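Local coordinates for protein beta-n-acetylhexosaminidase (Streptococcus pneumoniae, PDB 4AZI) that is an exo-beta-N-acetylglucosaminidase whose family 20 catalytic module hydrolytically removes terminal beta-linked N-acetylhexosamine residues from glycans, at residues L7-V12 with K354-A359; R29-A34 with K107-I112; T61-T66 with N152-N157; K142-T147 with A185-S190; A359-L364 with L393-N398. The protein carries 2 engineered substitutions. All blocks are in the same frame, centred on the assembly; numbering follows the deposited sequence. Where two conformers were deposited one is given.

Contact 1. Residues L7-V12 with K354-A359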
# COMPACT_ATOMS: atom_id res chain seq x y z
N LEU A 7 -3.55 -18.79 -7.14
CA LEU A 7 -2.17 -18.49 -6.80
C LEU A 7 -1.66 -17.25 -7.50
O LEU A 7 -0.70 -16.61 -7.04
CB LEU A 7 -1.24 -19.68 -7.08
CG LEU A 7 -1.23 -20.82 -6.07
CD1 LEU A 7 -0.42 -21.98 -6.61
CD2 LEU A 7 -0.69 -20.38 -4.71
N ALA A 8 -2.29 -16.90 -8.62
CA ALA A 8 -1.90 -15.72 -9.38
C ALA A 8 -2.50 -14.42 -8.81
O ALA A 8 -2.06 -13.33 -9.17
CB ALA A 8 -2.24 -15.87 -10.86
N LYS A 9 -3.49 -14.54 -7.93
CA LYS A 9 -4.03 -13.35 -7.27
C LYS A 9 -2.99 -12.72 -6.33
O LYS A 9 -2.13 -13.43 -5.78
CB LYS A 9 -5.31 -13.68 -6.50
CG LYS A 9 -6.51 -13.84 -7.41
CD LYS A 9 -7.81 -13.58 -6.67
CE LYS A 9 -8.94 -13.33 -7.66
NZ LYS A 9 -10.18 -12.89 -6.99
N ASN A 10 -3.07 -11.40 -6.17
CA ASN A 10 -2.21 -10.69 -5.22
C ASN A 10 -2.60 -10.98 -3.77
O ASN A 10 -3.78 -10.94 -3.44
CB ASN A 10 -2.26 -9.18 -5.47
CG ASN A 10 -1.59 -8.77 -6.76
OD1 ASN A 10 -2.24 -8.65 -7.79
ND2 ASN A 10 -0.28 -8.54 -6.69
N LYS A 11 -1.61 -11.30 -2.93
CA LYS A 11 -1.81 -11.40 -1.48
C LYS A 11 -0.90 -10.38 -0.82
O LYS A 11 0.34 -10.52 -0.84
CB LYS A 11 -1.52 -12.80 -0.94
CG LYS A 11 -2.61 -13.84 -1.21
CD LYS A 11 -2.58 -14.40 -2.63
CE LYS A 11 -1.19 -14.87 -3.02
NZ LYS A 11 -1.23 -15.66 -4.29
N VAL A 12 -1.50 -9.36 -0.23
CA VAL A 12 -0.75 -8.17 0.14
C VAL A 12 -0.86 -7.88 1.64
O VAL A 12 -1.94 -7.98 2.23
CB VAL A 12 -1.19 -6.94 -0.69
CG1 VAL A 12 -0.24 -5.77 -0.48
CG2 VAL A 12 -1.23 -7.29 -2.17
N LYS A 354 -5.61 -21.04 2.48
CA LYS A 354 -4.44 -21.82 2.03
C LYS A 354 -4.38 -22.07 0.52
O LYS A 354 -3.30 -22.25 -0.03
CB LYS A 354 -4.35 -23.15 2.79
CG LYS A 354 -3.91 -23.01 4.24
CD LYS A 354 -3.77 -24.38 4.88
CE LYS A 354 -3.36 -24.27 6.34
NZ LYS A 354 -4.52 -23.93 7.21
N ASP A 355 -5.54 -22.07 -0.14
CA ASP A 355 -5.63 -22.18 -1.60
C ASP A 355 -5.04 -20.98 -2.34
O ASP A 355 -4.59 -21.10 -3.48
CB ASP A 355 -7.09 -22.38 -2.04
CG ASP A 355 -8.09 -21.63 -1.17
OD1 ASP A 355 -7.82 -21.44 0.05
OD2 ASP A 355 -9.15 -21.23 -1.68
N TYR A 356 -5.06 -19.81 -1.70
CA TYR A 356 -4.57 -18.58 -2.32
C TYR A 356 -3.11 -18.29 -2.05
O TYR A 356 -2.43 -17.67 -2.87
CB TYR A 356 -5.44 -17.39 -1.90
CG TYR A 356 -6.81 -17.41 -2.53
CD1 TYR A 356 -7.03 -16.89 -3.80
CD2 TYR A 356 -7.90 -17.97 -1.86
CE1 TYR A 356 -8.28 -16.92 -4.38
CE2 TYR A 356 -9.16 -17.99 -2.43
CZ TYR A 356 -9.34 -17.47 -3.69
OH TYR A 356 -10.58 -17.50 -4.25
N PHE A 357 -2.62 -18.72 -0.89
CA PHE A 357 -1.26 -18.44 -0.47
C PHE A 357 -0.28 -19.53 -0.88
O PHE A 357 -0.60 -20.72 -0.84
CB PHE A 357 -1.22 -18.23 1.05
CG PHE A 357 -1.83 -16.92 1.48
CD1 PHE A 357 -3.21 -16.74 1.47
CD2 PHE A 357 -1.02 -15.85 1.86
CE1 PHE A 357 -3.77 -15.53 1.85
CE2 PHE A 357 -1.58 -14.64 2.24
CZ PHE A 357 -2.96 -14.48 2.24
N ARG A 358 0.93 -19.11 -1.27
CA ARG A 358 1.99 -20.04 -1.63
C ARG A 358 2.48 -20.83 -0.43
O ARG A 358 2.38 -20.37 0.72
CB ARG A 358 3.19 -19.30 -2.24
CG ARG A 358 2.99 -18.79 -3.66
CD ARG A 358 4.28 -18.21 -4.22
NE ARG A 358 5.10 -19.23 -4.86
CZ ARG A 358 6.38 -19.08 -5.22
NH1 ARG A 358 7.01 -17.93 -4.99
NH2 ARG A 358 7.03 -20.08 -5.81
N ALA A 359 3.00 -22.03 -0.71
CA ALA A 359 3.81 -22.77 0.25
C ALA A 359 5.07 -21.96 0.57
O ALA A 359 5.37 -20.97 -0.11
CB ALA A 359 4.16 -24.13 -0.31
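Lys11 and the pair Tyr356-Phe357 show how one lysine can serve a contact twice, apolar along its chain and polar at its tip. The methylene CG of Lys11 rests over the face of the Phe357 ring, 3.6 Å from its centroid and 14° off the ring normal, a CH-pi contact in which the lysine chain and the phenylalanine side chain run antiparallel alongside each other. Beyond CG the lysine folds back at its second torsion (chi2 79°) and again at the next, which carries its amine away from the ring and onto backbone oxygens. There NZ of Lys11 donates to Tyr356 O at 2.7 Å, almost head-on to the carbonyl (C=O...N angle 163°). Within its own segment the same NZ gives a second bond to Lys9 O, 2.8 Å long, and Leu7 O lies 3.0 Å from this nitrogen. A buried ammonium among backbone carbonyls, close to the C-terminal end of helix 3-8, is probably well placed electrostatically. Leu7 adds apolar cover: its CD2 branch lies 3.7 Å from Tyr356 O and 4.1 Å from Arg358 CG. Lys9 runs beside Tyr356, its CD 4.1 Å from CE1 of that ring, while its amine is held by Thr321 and Asn307. In the second shell, Phe306 stacks on Tyr356 and Tyr39 meets Phe357 edge-to-face. The contact thus joins the end of helix 3-8 and the start of barrel strand 10-16, which lies between strands 41-45 and 321-329, to the loop linking helices 339-352 and 362-368.

Contact 2. Residues R29-A34 with K107-I112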
# COMPACT_ATOMS: atom_id res chain seq x y z
N ARG A 29 12.16 -8.08 7.84
CA ARG A 29 11.48 -9.13 8.62
C ARG A 29 10.02 -9.36 8.20
O ARG A 29 9.55 -10.50 8.16
CB ARG A 29 11.53 -8.82 10.11
CG ARG A 29 12.89 -9.05 10.74
CD ARG A 29 12.72 -9.67 12.11
NE ARG A 29 12.39 -11.10 11.99
CZ ARG A 29 11.98 -11.88 12.99
NH1 ARG A 29 11.82 -11.38 14.21
NH2 ARG A 29 11.73 -13.16 12.77
N ILE A 30 9.31 -8.27 7.91
CA ILE A 30 7.96 -8.34 7.34
C ILE A 30 7.97 -9.06 5.98
O ILE A 30 7.14 -9.94 5.74
CB ILE A 30 7.33 -6.93 7.22
CG1 ILE A 30 6.98 -6.39 8.62
CG2 ILE A 30 6.11 -6.94 6.30
CD1 ILE A 30 6.73 -4.89 8.67
N VAL A 31 8.92 -8.69 5.12
CA VAL A 31 9.15 -9.36 3.82
C VAL A 31 9.36 -10.87 4.01
O VAL A 31 8.72 -11.68 3.32
CB VAL A 31 10.36 -8.75 3.07
CG1 VAL A 31 10.87 -9.67 1.98
CG2 VAL A 31 10.01 -7.38 2.50
N ASP A 32 10.24 -11.22 4.95
CA ASP A 32 10.52 -12.61 5.36
C ASP A 32 9.27 -13.36 5.76
O ASP A 32 9.03 -14.48 5.29
CB ASP A 32 11.48 -12.63 6.56
CG ASP A 32 12.89 -12.25 6.19
OD1 ASP A 32 13.20 -12.16 4.98
OD2 ASP A 32 13.70 -12.06 7.12
N LYS A 33 8.49 -12.76 6.66
CA LYS A 33 7.26 -13.36 7.14
C LYS A 33 6.23 -13.49 6.03
O LYS A 33 5.51 -14.47 5.98
CB LYS A 33 6.67 -12.56 8.31
CG LYS A 33 5.63 -13.32 9.11
CD LYS A 33 6.25 -14.54 9.80
CE LYS A 33 5.21 -15.35 10.54
NZ LYS A 33 5.81 -16.58 11.15
N ALA A 34 6.17 -12.49 5.15
CA ALA A 34 5.27 -12.55 3.99
C ALA A 34 5.67 -13.68 3.04
O ALA A 34 4.82 -14.42 2.55
CB ALA A 34 5.23 -11.22 3.26
N LYS A 107 13.00 -12.93 -2.94
CA LYS A 107 12.03 -13.83 -2.35
C LYS A 107 10.68 -13.80 -3.08
O LYS A 107 9.66 -14.21 -2.52
CB LYS A 107 11.86 -13.52 -0.87
CG LYS A 107 13.07 -13.92 -0.03
CD LYS A 107 13.05 -13.26 1.33
CE LYS A 107 14.34 -13.52 2.09
NZ LYS A 107 14.48 -14.96 2.42
N ASP A 108 10.69 -13.32 -4.33
CA ASP A 108 9.50 -13.20 -5.19
C ASP A 108 8.37 -12.41 -4.49
O ASP A 108 7.19 -12.74 -4.63
CB ASP A 108 9.01 -14.58 -5.66
CG ASP A 108 10.01 -15.30 -6.58
OD1 ASP A 108 10.72 -14.63 -7.37
OD2 ASP A 108 10.08 -16.54 -6.53
N ILE A 109 8.75 -11.39 -3.74
CA ILE A 109 7.81 -10.47 -3.10
C ILE A 109 7.94 -9.13 -3.82
O ILE A 109 9.03 -8.58 -3.94
CB ILE A 109 8.13 -10.30 -1.58
CG1 ILE A 109 7.95 -11.61 -0.80
CG2 ILE A 109 7.31 -9.18 -0.95
CD1 ILE A 109 6.57 -12.24 -0.86
N GLY A 110 6.83 -8.60 -4.32
CA GLY A 110 6.83 -7.26 -4.87
C GLY A 110 6.71 -6.21 -3.78
O GLY A 110 6.24 -6.49 -2.68
N LEU A 111 7.17 -5.00 -4.07
CA LEU A 111 6.86 -3.86 -3.22
C LEU A 111 5.86 -2.94 -3.92
O LEU A 111 5.99 -2.65 -5.11
CB LEU A 111 8.12 -3.07 -2.83
CG LEU A 111 7.84 -1.94 -1.83
CD1 LEU A 111 8.04 -2.41 -0.39
CD2 LEU A 111 8.69 -0.72 -2.12
N ILE A 112 4.84 -2.50 -3.19
CA ILE A 112 3.94 -1.48 -3.67
C ILE A 112 4.03 -0.23 -2.80
O ILE A 112 3.48 -0.21 -1.69
CB ILE A 112 2.47 -1.95 -3.74
CG1 ILE A 112 2.33 -3.31 -4.43
CG2 ILE A 112 1.61 -0.90 -4.43
CD1 ILE A 112 0.95 -3.93 -4.30
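Lys107 reaches from the end of helix 94-106 toward Val31 and Asp32 on helix 24-37, two neighbouring outer helices of a TIM barrel. In such a barrel the helices must pack both on the strands and on each other, and the course of this lysine illustrates the second task. Its CB is directed at helix 24-37, and the chain then runs extended through CG and CD to CE, with CG anti to its own carbonyl carbon (chi1 -71°). At CD the aliphatic part passes 4.3 Å from Val31 CG1. One atom further on, CE comes within 3.4 Å of Asp32 OD1. A bend at the last torsion (chi4 -66°) then turns the amine, leaving NZ 4.0 Å from Asp32 OD1: opposite charges that attract at a distance without forming a salt bridge. Each charged end has its hydrogen bond with another residue, Asp32 with the Tyr103 hydroxyl and Lys107 with Asn362. Between the lysine and the strand, Asp108 takes positive phi as the C-prime residue of a Schellman motif, and the chain then enters strand 110-117. Ile109, just ahead of that strand, supplies the buried half of the contact. It wedges against the helix beside Val42 and Ala104, its CG1 lying 4.2 Å from Val31 O and its terminal CD1 reaching 4.5 Å from Ala34 CB.

Contact 3. Residues T61-T66 with N152-N157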
# COMPACT_ATOMS: atom_id res chain seq x y z
N THR A 61 11.55 21.22 -9.59
CA THR A 61 11.25 22.35 -10.45
C THR A 61 9.74 22.47 -10.66
O THR A 61 9.11 21.54 -11.13
CB THR A 61 11.95 22.21 -11.81
OG1 THR A 61 13.33 21.97 -11.59
CG2 THR A 61 11.80 23.48 -12.64
N ALA A 62 9.20 23.63 -10.29
CA ALA A 62 7.78 23.93 -10.42
C ALA A 62 7.59 25.43 -10.23
O ALA A 62 8.39 26.09 -9.57
CB ALA A 62 6.97 23.17 -9.38
N ASN A 63 6.52 25.96 -10.81
CA ASN A 63 6.13 27.35 -10.62
C ASN A 63 7.17 28.34 -11.14
O ASN A 63 7.31 29.44 -10.60
CB ASN A 63 5.83 27.63 -9.14
CG ASN A 63 4.68 26.79 -8.61
OD1 ASN A 63 3.63 26.71 -9.24
ND2 ASN A 63 4.87 26.18 -7.45
N GLY A 64 7.89 27.93 -12.18
CA GLY A 64 8.91 28.76 -12.82
C GLY A 64 10.25 28.84 -12.10
O GLY A 64 11.16 29.55 -12.53
N LYS A 65 10.38 28.09 -11.01
CA LYS A 65 11.59 28.13 -10.20
C LYS A 65 12.06 26.73 -9.80
O LYS A 65 11.40 25.74 -10.08
CB LYS A 65 11.38 29.00 -8.96
CG LYS A 65 10.32 28.48 -8.00
CD LYS A 65 10.57 28.95 -6.58
CE LYS A 65 10.21 30.42 -6.38
NZ LYS A 65 8.79 30.70 -6.76
N THR A 66 13.24 26.67 -9.17
CA THR A 66 13.73 25.43 -8.61
C THR A 66 13.87 25.53 -7.11
O THR A 66 14.23 26.57 -6.57
CB THR A 66 15.08 24.98 -9.20
OG1 THR A 66 16.11 25.92 -8.84
CG2 THR A 66 14.98 24.88 -10.70
N ASN A 152 -5.11 26.12 -5.05
CA ASN A 152 -3.77 26.67 -4.92
C ASN A 152 -2.79 26.05 -5.92
O ASN A 152 -2.11 25.06 -5.60
CB ASN A 152 -3.26 26.55 -3.48
CG ASN A 152 -1.94 27.27 -3.28
OD1 ASN A 152 -1.28 27.66 -4.24
ND2 ASN A 152 -1.55 27.46 -2.02
N GLU A 153 -2.70 26.65 -7.10
CA GLU A 153 -1.79 26.20 -8.18
C GLU A 153 -0.34 26.01 -7.74
O GLU A 153 0.29 25.01 -8.09
CB GLU A 153 -1.84 27.17 -9.36
CG GLU A 153 -2.85 26.83 -10.43
CD GLU A 153 -2.37 27.23 -11.82
OE1 GLU A 153 -2.29 28.44 -12.10
OE2 GLU A 153 -2.06 26.33 -12.64
N GLU A 154 0.19 26.97 -7.00
CA GLU A 154 1.57 26.90 -6.50
C GLU A 154 1.84 25.63 -5.69
O GLU A 154 2.85 24.96 -5.89
CB GLU A 154 1.89 28.13 -5.67
CG GLU A 154 3.30 28.20 -5.12
CD GLU A 154 3.58 29.53 -4.46
OE1 GLU A 154 2.72 30.01 -3.70
OE2 GLU A 154 4.65 30.11 -4.72
N ALA A 155 0.92 25.31 -4.78
CA ALA A 155 1.02 24.10 -3.97
C ALA A 155 0.83 22.83 -4.81
O ALA A 155 1.60 21.87 -4.67
CB ALA A 155 0.01 24.15 -2.83
N MET A 156 -0.19 22.85 -5.67
CA MET A 156 -0.51 21.77 -6.60
C MET A 156 0.63 21.50 -7.59
O MET A 156 0.98 20.35 -7.85
CB MET A 156 -1.78 22.11 -7.39
CG MET A 156 -3.04 22.24 -6.54
SD MET A 156 -3.93 20.69 -6.38
CE MET A 156 -4.97 20.77 -7.84
N ASN A 157 1.21 22.57 -8.14
CA ASN A 157 2.34 22.41 -9.05
C ASN A 157 3.52 21.79 -8.33
O ASN A 157 4.18 20.90 -8.87
CB ASN A 157 2.73 23.73 -9.72
CG ASN A 157 1.76 24.13 -10.82
OD1 ASN A 157 1.04 23.30 -11.36
ND2 ASN A 157 1.74 25.41 -11.17
O HOH W 1 7.50 28.89 -4.92
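Asn63, at the tip of a small hairpin, puts both ends of its amide to work against Glu154 and Asn157 on the first turns of helix 153-170. This is the tight half of the contact. Its ND2 donates to Glu154 O at 2.8 Å, lying in the carbonyl plane on a lone pair. Its OD1 accepts from Asn157 ND2 at 3.0 Å, with an N-H...O angle of 156°. Asn63 OD1 lies in the amide plane of Asn157, although the two amide planes are turned 44° apart. Two bonds at opposite ends of one amide fix its rotation, and Asn157 CB presses in as well, 3.1 Å from Asn63 OD1. Beside this pair, the methyl CB of Ala62 rests 3.6 Å from Asn157 O. The other side is loose and wet. Here Lys65 and the extended Glu154 side chain are bridged by a water, which accepts from Lys65 NZ (2.9 Å) and donates to Glu154 OE2 (3.1 Å). At the helix start, Asn152 is the N-cap and accepts from Ala155 N. Asn63 and Gly64, both at positive phi, form the corners of a type I' turn from Ala62 to Lys65, the classic Asn-Gly connection of a tight two-residue beta hairpin.

Contact 4. Residues K142-T147 with A185-S190. With EDO (1,2-ethanediol), chain F.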
# COMPACT_ATOMS: atom_id res chain seq x y z
N LYS A 142 -12.34 24.69 9.37
CA LYS A 142 -11.12 25.26 9.90
C LYS A 142 -10.02 25.04 8.87
O LYS A 142 -10.25 24.40 7.83
CB LYS A 142 -10.73 24.64 11.23
CG LYS A 142 -10.48 23.14 11.21
CD LYS A 142 -9.63 22.73 12.40
CE LYS A 142 -9.63 21.22 12.59
NZ LYS A 142 -8.57 20.75 13.53
N VAL A 143 -8.84 25.58 9.14
CA VAL A 143 -7.67 25.30 8.32
C VAL A 143 -7.24 23.86 8.55
O VAL A 143 -6.98 23.45 9.68
CB VAL A 143 -6.52 26.29 8.60
CG1 VAL A 143 -5.28 25.92 7.80
CG2 VAL A 143 -6.97 27.71 8.26
N SER A 144 -7.22 23.08 7.47
CA SER A 144 -6.86 21.66 7.57
C SER A 144 -5.38 21.49 7.88
O SER A 144 -4.54 22.28 7.44
CB SER A 144 -7.20 20.92 6.28
OG SER A 144 -6.66 19.61 6.30
N LYS A 145 -5.07 20.46 8.65
CA LYS A 145 -3.68 20.09 8.88
C LYS A 145 -3.23 18.94 7.99
O LYS A 145 -2.06 18.57 8.00
CB LYS A 145 -3.46 19.73 10.35
CG LYS A 145 -3.62 20.92 11.27
CD LYS A 145 -2.57 20.88 12.37
CE LYS A 145 -2.03 22.28 12.61
NZ LYS A 145 -1.05 22.71 11.58
N THR A 146 -4.16 18.40 7.20
CA THR A 146 -3.89 17.16 6.46
C THR A 146 -3.95 17.31 4.95
O THR A 146 -3.33 16.53 4.23
CB THR A 146 -4.87 16.02 6.83
OG1 THR A 146 -6.20 16.36 6.39
CG2 THR A 146 -4.87 15.77 8.33
N THR A 147 -4.69 18.32 4.49
CA THR A 147 -5.17 18.35 3.11
C THR A 147 -4.81 19.62 2.35
O THR A 147 -4.82 20.73 2.91
CB THR A 147 -6.69 18.13 3.09
OG1 THR A 147 -6.97 16.80 3.56
CG2 THR A 147 -7.26 18.31 1.71
N ALA A 185 -9.62 16.00 3.48
CA ALA A 185 -9.92 17.02 4.50
C ALA A 185 -10.79 16.53 5.65
O ALA A 185 -11.56 17.31 6.23
CB ALA A 185 -10.54 18.27 3.86
N ASN A 186 -10.67 15.26 6.01
CA ASN A 186 -11.51 14.73 7.08
C ASN A 186 -11.41 15.57 8.36
O ASN A 186 -12.39 15.74 9.07
CB ASN A 186 -11.25 13.25 7.35
CG ASN A 186 -9.81 12.92 7.67
OD1 ASN A 186 -8.91 13.77 7.59
ND2 ASN A 186 -9.56 11.66 8.01
N ASP A 187 -10.22 16.11 8.62
CA ASP A 187 -9.95 16.86 9.85
C ASP A 187 -10.63 18.23 9.89
O ASP A 187 -10.76 18.82 10.96
CB ASP A 187 -8.44 17.01 10.05
CG ASP A 187 -7.80 18.04 9.13
OD1 ASP A 187 -8.00 17.99 7.89
OD2 ASP A 187 -7.09 18.91 9.66
N ALA A 188 -11.08 18.71 8.73
CA ALA A 188 -11.59 20.06 8.60
C ALA A 188 -13.05 20.09 8.18
O ALA A 188 -13.60 21.16 7.94
CB ALA A 188 -10.75 20.84 7.59
N THR A 189 -13.68 18.91 8.08
CA THR A 189 -15.06 18.80 7.62
C THR A 189 -15.85 17.75 8.42
O THR A 189 -16.93 17.36 8.00
CB THR A 189 -15.12 18.37 6.14
OG1 THR A 189 -14.51 17.08 6.00
CG2 THR A 189 -14.43 19.38 5.22
N SER A 190 -15.30 17.33 9.56
CA SER A 190 -15.80 16.15 10.32
C SER A 190 -16.07 14.94 9.42
O SER A 190 -17.14 14.33 9.48
CB SER A 190 -17.00 16.49 11.20
OG SER A 190 -16.80 17.71 11.88
C1 EDO F . -9.27 8.36 10.33
O1 EDO F . -9.50 7.22 9.50
C2 EDO F . -7.85 8.89 10.10
O2 EDO F . -7.76 9.51 8.82
O HOH W 2 -6.75 19.06 12.26
O HOH W 3 -6.82 13.57 5.13
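The backbones approach at two points, Ser144 beside Ala188 and Thr147 beside Ala185, each with CA atoms 5.1 Å apart, where a strand that turns a corner meets a short, weakly bonded helix. The corner is an ST turn and ST motif: Ser144 OG accepts from the backbone nitrogens of both Thr146 and Thr147. Into this polar bend comes the carboxylate of Asp187, a worked case of one acid stitching a bend together; its CG stands between the backbone N and the carbonyl carbon (chi1 75°), which directs the carboxylate there. Ser144 OG donates to Asp187 OD1 at 2.6 Å, on the syn lone pair. Thr146 OG1 donates to that same oxygen from well above the carboxylate plane, so two hydroxyls grip OD1 from different directions. The other oxygen, Asp187 OD2, takes the backbone N-H of Lys145 at 2.7 Å in a nearly straight bond (175°). A water carries the set outward, donating to OD2 and accepting from Lys142 NZ. With three protein donors and a lysine nearby, the carboxylate is probably stabilised in its ionised form. Beside the acid, Ala188 CB lies 3.8 Å from Ser144 CB, and Thr147 OG1 accepts from Ala185 N (2.8 Å). Segment 185-190 comes just after the inhibitor-pocket residues Asp182 and Glu183, beyond barrel strand 176-180, and the Asn186 side chain is about 6 Å from the bound inhibitor. A second water donates to both Thr146 OG1 and Asn186 OD1, while Asn186 ND2 donates at 2.9 Å to O2 of an ethanediol, probably from the crystallisation liquor, that Glu183 also binds.

Contact 5. Residues A359-L364 with L393-N398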
# COMPACT_ATOMS: atom_id res chain seq x y z
N ALA A 359 3.00 -22.03 -0.71
CA ALA A 359 3.81 -22.77 0.25
C ALA A 359 5.07 -21.96 0.57
O ALA A 359 5.37 -20.97 -0.11
CB ALA A 359 4.16 -24.13 -0.31
N ASN A 360 5.80 -22.36 1.60
CA ASN A 360 7.02 -21.68 2.00
C ASN A 360 8.22 -22.23 1.23
O ASN A 360 8.63 -23.38 1.44
CB ASN A 360 7.24 -21.80 3.51
CG ASN A 360 8.49 -21.09 3.99
OD1 ASN A 360 9.24 -20.48 3.22
ND2 ASN A 360 8.73 -21.17 5.29
N TYR A 361 8.78 -21.39 0.37
CA TYR A 361 9.86 -21.78 -0.54
C TYR A 361 11.25 -21.38 -0.06
O TYR A 361 12.22 -21.50 -0.82
CB TYR A 361 9.59 -21.23 -1.95
CG TYR A 361 8.63 -22.11 -2.71
CD1 TYR A 361 9.10 -23.20 -3.43
CD2 TYR A 361 7.26 -21.86 -2.69
CE1 TYR A 361 8.23 -24.03 -4.12
CE2 TYR A 361 6.38 -22.69 -3.37
CZ TYR A 361 6.87 -23.77 -4.08
OH TYR A 361 6.01 -24.60 -4.75
N ASN A 362 11.36 -20.93 1.19
CA ASN A 362 12.64 -20.45 1.72
C ASN A 362 13.68 -21.55 1.92
O ASN A 362 14.84 -21.37 1.54
CB ASN A 362 12.46 -19.63 2.99
CG ASN A 362 12.02 -18.20 2.69
OD1 ASN A 362 12.75 -17.43 2.05
ND2 ASN A 362 10.83 -17.85 3.15
N ALA A 363 13.27 -22.67 2.52
CA ALA A 363 14.16 -23.83 2.67
C ALA A 363 14.70 -24.31 1.32
O ALA A 363 15.88 -24.64 1.20
CB ALA A 363 13.46 -24.96 3.41
N LEU A 364 13.83 -24.31 0.30
CA LEU A 364 14.24 -24.64 -1.07
C LEU A 364 15.36 -23.73 -1.58
O LEU A 364 16.36 -24.23 -2.11
CB LEU A 364 13.05 -24.65 -2.04
CG LEU A 364 13.34 -25.00 -3.50
CD1 LEU A 364 14.11 -26.31 -3.62
CD2 LEU A 364 12.07 -25.07 -4.34
N LEU A 393 11.39 -30.72 -8.44
CA LEU A 393 10.92 -29.55 -7.69
C LEU A 393 9.66 -28.95 -8.29
O LEU A 393 9.56 -28.80 -9.51
CB LEU A 393 12.02 -28.49 -7.61
CG LEU A 393 13.35 -28.87 -6.93
CD1 LEU A 393 14.32 -27.70 -6.96
CD2 LEU A 393 13.13 -29.36 -5.51
N ASN A 394 8.69 -28.62 -7.44
CA ASN A 394 7.42 -28.03 -7.87
C ASN A 394 7.32 -26.62 -7.30
O ASN A 394 7.20 -26.45 -6.08
CB ASN A 394 6.24 -28.89 -7.39
CG ASN A 394 4.91 -28.45 -7.98
OD1 ASN A 394 4.74 -27.32 -8.41
ND2 ASN A 394 3.93 -29.37 -7.96
N TYR A 395 7.37 -25.62 -8.18
CA TYR A 395 7.31 -24.22 -7.77
C TYR A 395 5.88 -23.67 -7.65
O TYR A 395 5.69 -22.50 -7.29
CB TYR A 395 8.17 -23.35 -8.70
CG TYR A 395 9.66 -23.61 -8.54
CD1 TYR A 395 10.40 -22.92 -7.58
CD2 TYR A 395 10.32 -24.56 -9.33
CE1 TYR A 395 11.76 -23.15 -7.42
CE2 TYR A 395 11.68 -24.80 -9.17
CZ TYR A 395 12.39 -24.10 -8.21
OH TYR A 395 13.74 -24.32 -8.04
N ASN A 396 4.90 -24.52 -7.89
CA ASN A 396 3.50 -24.11 -7.98
C ASN A 396 2.62 -24.52 -6.79
O ASN A 396 1.40 -24.52 -6.90
CB ASN A 396 2.88 -24.64 -9.28
CG ASN A 396 3.73 -24.37 -10.50
OD1 ASN A 396 4.24 -23.27 -10.68
ND2 ASN A 396 3.87 -25.37 -11.35
N LEU A 397 3.24 -24.87 -5.67
CA LEU A 397 2.50 -25.41 -4.52
C LEU A 397 1.92 -24.32 -3.62
O LEU A 397 2.58 -23.31 -3.34
CB LEU A 397 3.36 -26.40 -3.72
CG LEU A 397 3.78 -27.68 -4.47
CD1 LEU A 397 4.88 -28.42 -3.72
CD2 LEU A 397 2.60 -28.60 -4.74
N ASN A 398 0.68 -24.52 -3.18
CA ASN A 398 0.03 -23.59 -2.26
C ASN A 398 0.26 -24.00 -0.81
O ASN A 398 0.90 -25.03 -0.55
CB ASN A 398 -1.47 -23.40 -2.60
CG ASN A 398 -2.31 -24.66 -2.38
OD1 ASN A 398 -2.06 -25.45 -1.47
ND2 ASN A 398 -3.33 -24.83 -3.21
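Tyr361 drives its hydroxyl into the loop of residues 393-398, where it both gives and receives a hydrogen bond. It donates to Asn394 O at 2.6 Å and accepts from Leu397 N at 2.9 Å, with an N-H...O angle of 158°. One phenol thereby bridges two backbone groups three residues apart and holds the turn between them in shape. The loop adds its own brace, an Asx turn in which Asn394 OD1 accepts from Asn396 N. A third link is purely backbone: Ala359 N donates to Leu397 O, 3.0 Å away and very nearly straight at 176°. Around these bonds carbon atoms close in: Leu397 CB sits 3.4 Å from Tyr361 OH, and the Ala359 methyl rests against the same leucine. In the first turn of helix 362-368, Leu364 sends its two branches to different partners. CD1 meets Leu393 CD1 tip to tip at 3.6 Å, whereas CD2 lies 3.6 Å from Tyr395 CE1 and also in the plane of the Tyr361 ring, at its edge. With CG anti to the backbone N (chi1 -179°) the side chain is directed at the loop, and its two methyls part there. Tyr361 itself is the N-cap of helix 362-368, and an Asx turn from Asn360 OD1 to Asn362 N leads into it. From helix 402-414, Leu405 packs on Tyr361 and Leu397, and Leu412 on Leu364. The result is a small helical unit following helix 339-352, in which a tyrosine hydroxyl pins the loop between two helices against the start of a third.

From the N terminus, contact 1 opens first and closes the longest loop, bringing the start of barrel strand 10-16 back to the chain beyond helix 339-352. Contacts 2, 3 and 4 all nest inside it. Contact 2 ties helix 24-37 to the lead-in of strand 110-117; contact 3 opens within that loop and closes beyond it, so the two cross. Contact 4 likewise crosses contact 3 but lies in series with contact 2. Contacts 3 and 4 sit across the chain's centre from the others. Contact 5 follows contact 1 in series, sharing Ala359, and ties the start of helix 362-368 to the loop between helices 380-391 and 402-414. Arg358 with Tyr395 and Lys107 with Asn362 link contacts 1, 2 and 5.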